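Minor fimbrium anchoring subunit Mfa2 (PDB 5NFI) anchors the minor (Mfa1) fimbriae of Porphyromonas gingivalis in the outer membrane and regulates their length. Local coordinates at residues 31-36 / 67-72; 37-42 / 81-86. All coordinates share one frame; numbering follows the deposited sequence.

Overall arrangement
Contacts 1 and 2 lie about 9 Å apart, centre to centre, on the same side of the centre of this strand-rich chain. Contact 1 joins strands 28-33 and 64-72, whereas contact 2 sets the beginning of strand 39-45 against the loop between strands 78-80 and 93-100. Along the chain the segments alternate: 31-36, 37-42, 67-72, 81-86. Strands 28-33 and 39-45 are antiparallel neighbours, so the turn between them runs directly from one contact into the other. Tyr31 packs on Ile83 and Phe33 on Leu39, so the loop of contact 2 lies against the aromatic side of contact 1.

Contact 1 (31-36 / 67-72); sequences YAFDKD and TIFAWG
Thr67 faces Phe33 in a hydrogen-bonded antiparallel pair in which each residue donates one backbone hydrogen bond to the other: Thr67 N donates to Phe33 O at 2.9 Å, and Phe33 N returns a nearly straight bond to Thr67 O. Ile68 comes next, opposite Ala32 in a non-hydrogen-bonded pair. Its CA lies 3.2 Å from Tyr31 O, a CA-H...O contact, while its CG1 reaches Ala32 CB on the face turned away from the aromatic rings. At Phe69 the two-bond pattern returns, Tyr31 N reaching Phe69 O at 2.9 Å and Phe69 N donating to Tyr31 O. Phe69 CG sits beside the backbone N, anti to the carbonyl carbon (chi1 -56°). The ring presents CD2 to Phe33 CD1 at 3.5 Å, with CE2 over one face of the Phe33 ring. The ring centroids are 5.0 Å apart and the planes inclined at 36°, an oblique pairing. Further on, Trp71 brings CD1 to the edge of the Tyr31 ring, 4.0 Å from CE2; its indole NE1 is bonded to the carbonyl of Phe172, whose own ring meets Tyr31 edge-to-face and also touches Phe33. Four backbone bonds in a regular register, with strand directions 152° apart, identify an antiparallel pairing within a beta-sheet domain of the fimbrillin superfamily, one face of it lined with aromatic residues.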
ATOM      1  N   TYR A  31      -5.970  16.414  -3.652  1.00 52.25           N
ATOM      2  CA  TYR A  31      -5.806  17.046  -4.957  1.00 52.86           C
ATOM      3  C   TYR A  31      -7.109  17.018  -5.735  1.00 54.58           C
ATOM      4  O   TYR A  31      -7.913  16.090  -5.587  1.00 55.21           O
ATOM      5  CB  TYR A  31      -4.697  16.349  -5.765  1.00 51.37           C
ATOM      6  CG  TYR A  31      -3.395  16.287  -5.017  1.00 49.77           C
ATOM      7  CD1 TYR A  31      -2.556  17.384  -4.973  1.00 49.59           C
ATOM      8  CD2 TYR A  31      -3.019  15.138  -4.327  1.00 48.61           C
ATOM      9  CE1 TYR A  31      -1.379  17.345  -4.276  1.00 49.25           C
ATOM     10  CE2 TYR A  31      -1.840  15.093  -3.615  1.00 47.89           C
ATOM     11  CZ  TYR A  31      -1.024  16.208  -3.599  1.00 48.52           C
ATOM     12  OH  TYR A  31       0.154  16.195  -2.897  1.00 48.57           O
ATOM     13  N   ALA A  32      -7.310  18.027  -6.576  1.00 55.07           N
ATOM     14  CA  ALA A  32      -8.489  18.072  -7.436  1.00 55.25           C
ATOM     15  C   ALA A  32      -8.048  18.103  -8.893  1.00 55.96           C
ATOM     16  O   ALA A  32      -7.228  18.931  -9.290  1.00 56.13           O
ATOM     17  CB  ALA A  32      -9.359  19.273  -7.107  1.00 55.13           C
ATOM     18  N   PHE A  33      -8.581  17.172  -9.675  1.00 57.03           N
ATOM     19  CA  PHE A  33      -8.318  17.127 -11.102  1.00 58.69           C
ATOM     20  C   PHE A  33      -9.634  17.372 -11.811  1.00 60.81           C
ATOM     21  O   PHE A  33     -10.698  17.029 -11.288  1.00 60.64           O
ATOM     22  CB  PHE A  33      -7.688  15.785 -11.497  1.00 59.12           C
ATOM     23  CG  PHE A  33      -6.294  15.605 -10.959  1.00 58.34           C
ATOM     24  CD1 PHE A  33      -6.078  15.439  -9.601  1.00 57.24           C
ATOM     25  CD2 PHE A  33      -5.204  15.655 -11.799  1.00 52.94           C
ATOM     26  CE1 PHE A  33      -4.806  15.314  -9.099  1.00 50.51           C
ATOM     27  CE2 PHE A  33      -3.926  15.533 -11.302  1.00 56.88           C
ATOM     28  CZ  PHE A  33      -3.728  15.361  -9.951  1.00 55.86           C
ATOM     29  N   ASP A  34      -9.565  17.992 -12.985  1.00 62.93           N
ATOM     30  CA  ASP A  34     -10.772  18.362 -13.720  1.00 64.92           C
ATOM     31  C   ASP A  34     -11.121  17.390 -14.846  1.00 65.74           C
ATOM     32  O   ASP A  34     -10.571  16.294 -14.926  1.00 64.45           O
ATOM     33  CB  ASP A  34     -10.634  19.780 -14.281  1.00 66.11           C
ATOM     34  CG  ASP A  34      -9.436  19.940 -15.197  1.00 66.86           C
ATOM     35  OD1 ASP A  34      -9.075  18.982 -15.910  1.00 66.73           O
ATOM     36  OD2 ASP A  34      -8.856  21.050 -15.214  1.00 67.94           O
ATOM     37  N   LYS A  35     -12.034  17.820 -15.711  1.00 68.56           N
ATOM     38  CA  LYS A  35     -12.500  17.022 -16.837  1.00 71.05           C
ATOM     39  C   LYS A  35     -11.352  16.425 -17.649  1.00 72.01           C
ATOM     40  O   LYS A  35     -11.508  15.362 -18.240  1.00 72.68           O
ATOM     41  CB  LYS A  35     -13.403  17.867 -17.753  1.00 73.35           C
ATOM     42  CG  LYS A  35     -12.661  18.612 -18.861  1.00 74.90           C
ATOM     43  CD  LYS A  35     -13.603  19.316 -19.837  1.00 77.75           C
ATOM     44  CE  LYS A  35     -12.963  19.453 -21.223  1.00 79.85           C
ATOM     45  NZ  LYS A  35     -12.829  18.149 -21.969  1.00 80.80           N
ATOM     46  N   ASP A  36     -10.200  17.095 -17.659  1.00 72.50           N
ATOM     47  CA  ASP A  36      -9.063  16.690 -18.494  1.00 72.93           C
ATOM     48  C   ASP A  36      -7.980  15.933 -17.730  1.00 70.44           C
ATOM     49  O   ASP A  36      -6.988  15.504 -18.316  1.00 70.01           O
ATOM     50  CB  ASP A  36      -8.441  17.913 -19.166  1.00 75.08           C
ATOM     51  CG  ASP A  36      -9.426  18.651 -20.049  1.00 77.55           C
ATOM     52  OD1 ASP A  36     -10.186  17.978 -20.788  1.00 79.05           O
ATOM     53  OD2 ASP A  36      -9.446  19.901 -20.004  1.00 78.16           O
ATOM     54  N   THR A  67     -12.645  15.308  -9.903  1.00 62.88           N
ATOM     55  CA  THR A  67     -12.447  14.147  -9.060  1.00 60.52           C
ATOM     56  C   THR A  67     -11.378  14.529  -8.052  1.00 58.94           C
ATOM     57  O   THR A  67     -10.449  15.289  -8.362  1.00 58.48           O
ATOM     58  CB  THR A  67     -12.018  12.902  -9.858  1.00 59.15           C
ATOM     59  OG1 THR A  67     -12.853  12.757 -11.011  1.00 60.21           O
ATOM     60  CG2 THR A  67     -12.131  11.664  -8.989  1.00 58.00           C
ATOM     61  N   ILE A  68     -11.522  14.023  -6.839  1.00 57.97           N
ATOM     62  CA  ILE A  68     -10.569  14.320  -5.798  1.00 56.66           C
ATOM     63  C   ILE A  68      -9.765  13.069  -5.451  1.00 56.39           C
ATOM     64  O   ILE A  68     -10.329  11.987  -5.275  1.00 57.70           O
ATOM     65  CB  ILE A  68     -11.284  14.887  -4.571  1.00 56.31           C
ATOM     66  CG1 ILE A  68     -11.243  16.415  -4.642  1.00 57.73           C
ATOM     67  CG2 ILE A  68     -10.652  14.391  -3.284  1.00 54.87           C
ATOM     68  CD1 ILE A  68     -12.210  17.107  -3.734  1.00 58.96           C
ATOM     69  N   PHE A  69      -8.443  13.215  -5.389  1.00 54.82           N
ATOM     70  CA  PHE A  69      -7.564  12.135  -4.951  1.00 53.37           C
ATOM     71  C   PHE A  69      -7.019  12.480  -3.571  1.00 53.30           C
ATOM     72  O   PHE A  69      -6.587  13.609  -3.328  1.00 53.66           O
ATOM     73  CB  PHE A  69      -6.423  11.919  -5.949  1.00 52.37           C
ATOM     74  CG  PHE A  69      -6.890  11.645  -7.365  1.00 52.58           C
ATOM     75  CD1 PHE A  69      -8.039  10.907  -7.606  1.00 52.76           C
ATOM     76  CD2 PHE A  69      -6.185  12.136  -8.449  1.00 52.52           C
ATOM     77  CE1 PHE A  69      -8.472  10.659  -8.895  1.00 53.01           C
ATOM     78  CE2 PHE A  69      -6.617  11.894  -9.739  1.00 53.06           C
ATOM     79  CZ  PHE A  69      -7.763  11.152  -9.957  1.00 53.28           C
ATOM     80  N   ALA A  70      -7.051  11.531  -2.649  1.00 52.78           N
ATOM     81  CA  ALA A  70      -6.628  11.866  -1.295  1.00 52.78           C
ATOM     82  C   ALA A  70      -5.582  10.890  -0.751  1.00 52.28           C
ATOM     83  O   ALA A  70      -5.701   9.662  -0.868  1.00 51.21           O
ATOM     84  CB  ALA A  70      -7.829  11.932  -0.361  1.00 52.86           C
ATOM     85  N   TRP A  71      -4.566  11.460  -0.124  1.00 52.40           N
ATOM     86  CA  TRP A  71      -3.486  10.660   0.410  1.00 52.41           C
ATOM     87  C   TRP A  71      -3.309  10.914   1.882  1.00 53.61           C
ATOM     88  O   TRP A  71      -3.236  12.063   2.314  1.00 54.89           O
ATOM     89  CB  TRP A  71      -2.197  10.955  -0.338  1.00 50.87           C
ATOM     90  CG  TRP A  71      -2.220  10.481  -1.754  1.00 50.36           C
ATOM     91  CD1 TRP A  71      -2.599  11.191  -2.857  1.00 50.31           C
ATOM     92  CD2 TRP A  71      -1.836   9.179  -2.224  1.00 50.40           C
ATOM     93  NE1 TRP A  71      -2.470  10.414  -3.991  1.00 50.80           N
ATOM     94  CE2 TRP A  71      -2.004   9.174  -3.627  1.00 50.63           C
ATOM     95  CE3 TRP A  71      -1.364   8.018  -1.596  1.00 50.07           C
ATOM     96  CZ2 TRP A  71      -1.708   8.060  -4.409  1.00 51.02           C
ATOM     97  CZ3 TRP A  71      -1.078   6.903  -2.378  1.00 49.98           C
ATOM     98  CH2 TRP A  71      -1.246   6.935  -3.768  1.00 50.49           C
ATOM     99  N   GLY A  72      -3.244   9.833   2.648  1.00 53.67           N
ATOM    100  CA  GLY A  72      -3.135   9.920   4.084  1.00 54.58           C
ATOM    101  C   GLY A  72      -1.772   9.492   4.545  1.00 54.54           C
ATOM    102  O   GLY A  72      -1.283   8.432   4.153  1.00 54.05           O
TER

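Contact 2 (37-42 / 81-86); sequences GILRSA and GEIKIG
Leu39 and Ile83 form the apolar centre, CD2 of the leucine meeting CG2 of the isoleucine at 3.5 Å. Leu39 chi1 of -177° swings CG away from the backbone N, and the branched end extends toward the loop, where CG also lies 4.3 Å from Ile85 CG1. Ala42 flanks this cluster, its CB 4.2 Å from Ile83 CG2, and is touched in turn by Tyr31 from the aromatic face of the sheet. Toward the outside, Ile85 lays CG2 near the carbonyl oxygens of both Leu39 and Arg40. The cross-contact backbone bond follows: Gly86 N donates to Leu39 O at 2.8 Å, almost straight at 173°. Ile38 CG2 packs on Gly86 CA and also sits over the guanidinium of Arg40, 3.5 Å above the centre of its plane. The arginine chain bends at chi2 (-49°), bringing NH1 against Gly86 CA, while NE pairs with Asp34 OD2 at a modelled separation too short to trust in detail. A classic beta bulge sets Arg40 and Ser41 together against Ala32 of the neighbouring strand. Between 37-42 and 81-86 there is a single hydrogen bond, and Arg40 adds packing but no polar bond; further backbone bonds join Leu39 with Thr88 and Gly37 with Lys90, implying that apolar side chains and backbone hydrogen bonds together hold the loop.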
ATOM      1  N   GLY A  37      -8.178  15.763 -16.431  1.00 68.05           N
ATOM      2  CA  GLY A  37      -7.210  15.070 -15.608  1.00 66.67           C
ATOM      3  C   GLY A  37      -6.056  15.972 -15.221  1.00 66.63           C
ATOM      4  O   GLY A  37      -5.015  15.497 -14.797  1.00 66.42           O
ATOM      5  N   ILE A  38      -6.244  17.277 -15.371  1.00 66.72           N
ATOM      6  CA  ILE A  38      -5.228  18.257 -15.010  1.00 65.44           C
ATOM      7  C   ILE A  38      -5.411  18.730 -13.569  1.00 63.82           C
ATOM      8  O   ILE A  38      -6.537  18.904 -13.112  1.00 64.25           O
ATOM      9  CB  ILE A  38      -5.283  19.456 -15.969  1.00 66.24           C
ATOM     10  CG1 ILE A  38      -4.706  19.061 -17.333  1.00 66.82           C
ATOM     11  CG2 ILE A  38      -4.564  20.678 -15.392  1.00 66.05           C
ATOM     12  CD1 ILE A  38      -5.216  19.917 -18.460  1.00 68.30           C
ATOM     13  N   LEU A  39      -4.309  18.926 -12.851  1.00 62.50           N
ATOM     14  CA  LEU A  39      -4.363  19.393 -11.464  1.00 61.59           C
ATOM     15  C   LEU A  39      -4.907  20.814 -11.362  1.00 62.34           C
ATOM     16  O   LEU A  39      -4.378  21.728 -11.981  1.00 56.73           O
ATOM     17  CB  LEU A  39      -2.970  19.323 -10.829  1.00 53.75           C
ATOM     18  CG  LEU A  39      -2.798  19.693  -9.354  1.00 53.19           C
ATOM     19  CD1 LEU A  39      -3.759  18.927  -8.462  1.00 52.13           C
ATOM     20  CD2 LEU A  39      -1.373  19.421  -8.936  1.00 52.35           C
ATOM     21  N   ARG A  40      -5.967  20.986 -10.579  1.00 61.17           N
ATOM     22  CA  ARG A  40      -6.576  22.298 -10.385  1.00 60.44           C
ATOM     23  C   ARG A  40      -6.463  22.794  -8.947  1.00 60.05           C
ATOM     24  O   ARG A  40      -6.598  23.984  -8.691  1.00 62.15           O
ATOM     25  CB  ARG A  40      -8.048  22.277 -10.786  1.00 59.45           C
ATOM     26  CG  ARG A  40      -8.266  22.108 -12.253  1.00 59.36           C
ATOM     27  CD  ARG A  40      -7.407  23.072 -13.026  1.00 59.91           C
ATOM     28  NE  ARG A  40      -7.479  22.835 -14.464  1.00 61.01           N
ATOM     29  CZ  ARG A  40      -6.730  23.474 -15.353  1.00 62.38           C
ATOM     30  NH1 ARG A  40      -5.869  24.401 -14.944  1.00 62.14           N
ATOM     31  NH2 ARG A  40      -6.850  23.194 -16.645  1.00 63.11           N
ATOM     32  N   SER A  41      -6.218  21.894  -8.008  1.00 57.91           N
ATOM     33  CA  SER A  41      -6.176  22.281  -6.612  1.00 57.44           C
ATOM     34  C   SER A  41      -5.287  21.332  -5.820  1.00 56.97           C
ATOM     35  O   SER A  41      -5.391  20.119  -5.989  1.00 56.86           O
ATOM     36  CB  SER A  41      -7.583  22.288  -6.043  1.00 57.68           C
ATOM     37  OG  SER A  41      -7.552  22.522  -4.650  1.00 58.17           O
ATOM     38  N   ALA A  42      -4.419  21.867  -4.961  1.00 56.99           N
ATOM     39  CA  ALA A  42      -3.518  21.033  -4.159  1.00 55.94           C
ATOM     40  C   ALA A  42      -3.502  21.468  -2.701  1.00 56.35           C
ATOM     41  O   ALA A  42      -3.064  22.569  -2.384  1.00 57.35           O
ATOM     42  CB  ALA A  42      -2.103  21.069  -4.730  1.00 55.98           C
ATOM     43  N   GLY A  81       7.276  14.060  -6.251  1.00 54.88           N
ATOM     44  CA  GLY A  81       7.581  14.635  -7.553  1.00 56.35           C
ATOM     45  C   GLY A  81       6.929  15.981  -7.811  1.00 57.57           C
ATOM     46  O   GLY A  81       6.459  16.639  -6.876  1.00 57.38           O
ATOM     47  N   GLU A  82       6.902  16.384  -9.080  1.00 59.11           N
ATOM     48  CA  GLU A  82       6.326  17.665  -9.509  1.00 60.94           C
ATOM     49  C   GLU A  82       4.840  17.778  -9.186  1.00 59.56           C
ATOM     50  O   GLU A  82       4.058  16.872  -9.467  1.00 59.04           O
ATOM     51  CB  GLU A  82       6.541  17.863 -11.017  1.00 64.50           C
ATOM     52  CG  GLU A  82       5.668  18.939 -11.639  1.00 67.53           C
ATOM     53  CD  GLU A  82       5.388  18.692 -13.119  1.00 70.68           C
ATOM     54  OE1 GLU A  82       4.288  18.179 -13.443  1.00 70.65           O
ATOM     55  OE2 GLU A  82       6.262  19.010 -13.957  1.00 73.32           O
ATOM     56  N   ILE A  83       4.456  18.889  -8.580  1.00 59.40           N
ATOM     57  CA  ILE A  83       3.045  19.185  -8.334  1.00 58.99           C
ATOM     58  C   ILE A  83       2.741  20.587  -8.848  1.00 60.59           C
ATOM     59  O   ILE A  83       2.993  21.569  -8.150  1.00 61.49           O
ATOM     60  CB  ILE A  83       2.685  19.100  -6.832  1.00 57.61           C
ATOM     61  CG1 ILE A  83       3.059  17.736  -6.248  1.00 55.50           C
ATOM     62  CG2 ILE A  83       1.208  19.386  -6.610  1.00 57.34           C
ATOM     63  CD1 ILE A  83       2.789  17.625  -4.740  1.00 54.20           C
ATOM     64  N   LYS A  84       2.222  20.694 -10.067  1.00 61.05           N
ATOM     65  CA  LYS A  84       2.067  22.015 -10.676  1.00 62.32           C
ATOM     66  C   LYS A  84       0.680  22.237 -11.256  1.00 62.43           C
ATOM     67  O   LYS A  84       0.300  21.636 -12.270  1.00 61.82           O
ATOM     68  CB  LYS A  84       3.136  22.237 -11.749  1.00 64.16           C
ATOM     69  CG  LYS A  84       4.437  22.780 -11.156  1.00 65.23           C
ATOM     70  CD  LYS A  84       5.639  22.741 -12.092  1.00 66.97           C
ATOM     71  CE  LYS A  84       5.286  23.094 -13.529  1.00 68.93           C
ATOM     72  NZ  LYS A  84       6.513  23.167 -14.393  1.00 70.91           N
ATOM     73  N   ILE A  85      -0.057  23.125 -10.590  1.00 63.02           N
ATOM     74  CA  ILE A  85      -1.436  23.453 -10.936  1.00 63.01           C
ATOM     75  C   ILE A  85      -1.550  23.974 -12.353  1.00 64.33           C
ATOM     76  O   ILE A  85      -0.766  24.820 -12.775  1.00 66.36           O
ATOM     77  CB  ILE A  85      -2.017  24.496  -9.957  1.00 63.96           C
ATOM     78  CG1 ILE A  85      -2.114  23.885  -8.556  1.00 63.33           C
ATOM     79  CG2 ILE A  85      -3.381  24.976 -10.414  1.00 63.71           C
ATOM     80  CD1 ILE A  85      -2.826  24.756  -7.562  1.00 64.05           C
ATOM     81  N   GLY A  86      -2.525  23.445 -13.082  1.00 63.08           N
ATOM     82  CA  GLY A  86      -2.729  23.784 -14.469  1.00 60.74           C
ATOM     83  C   GLY A  86      -1.728  23.117 -15.386  1.00 83.68           C
ATOM     84  O   GLY A  86      -1.644  23.473 -16.558  1.00 89.35           O
TER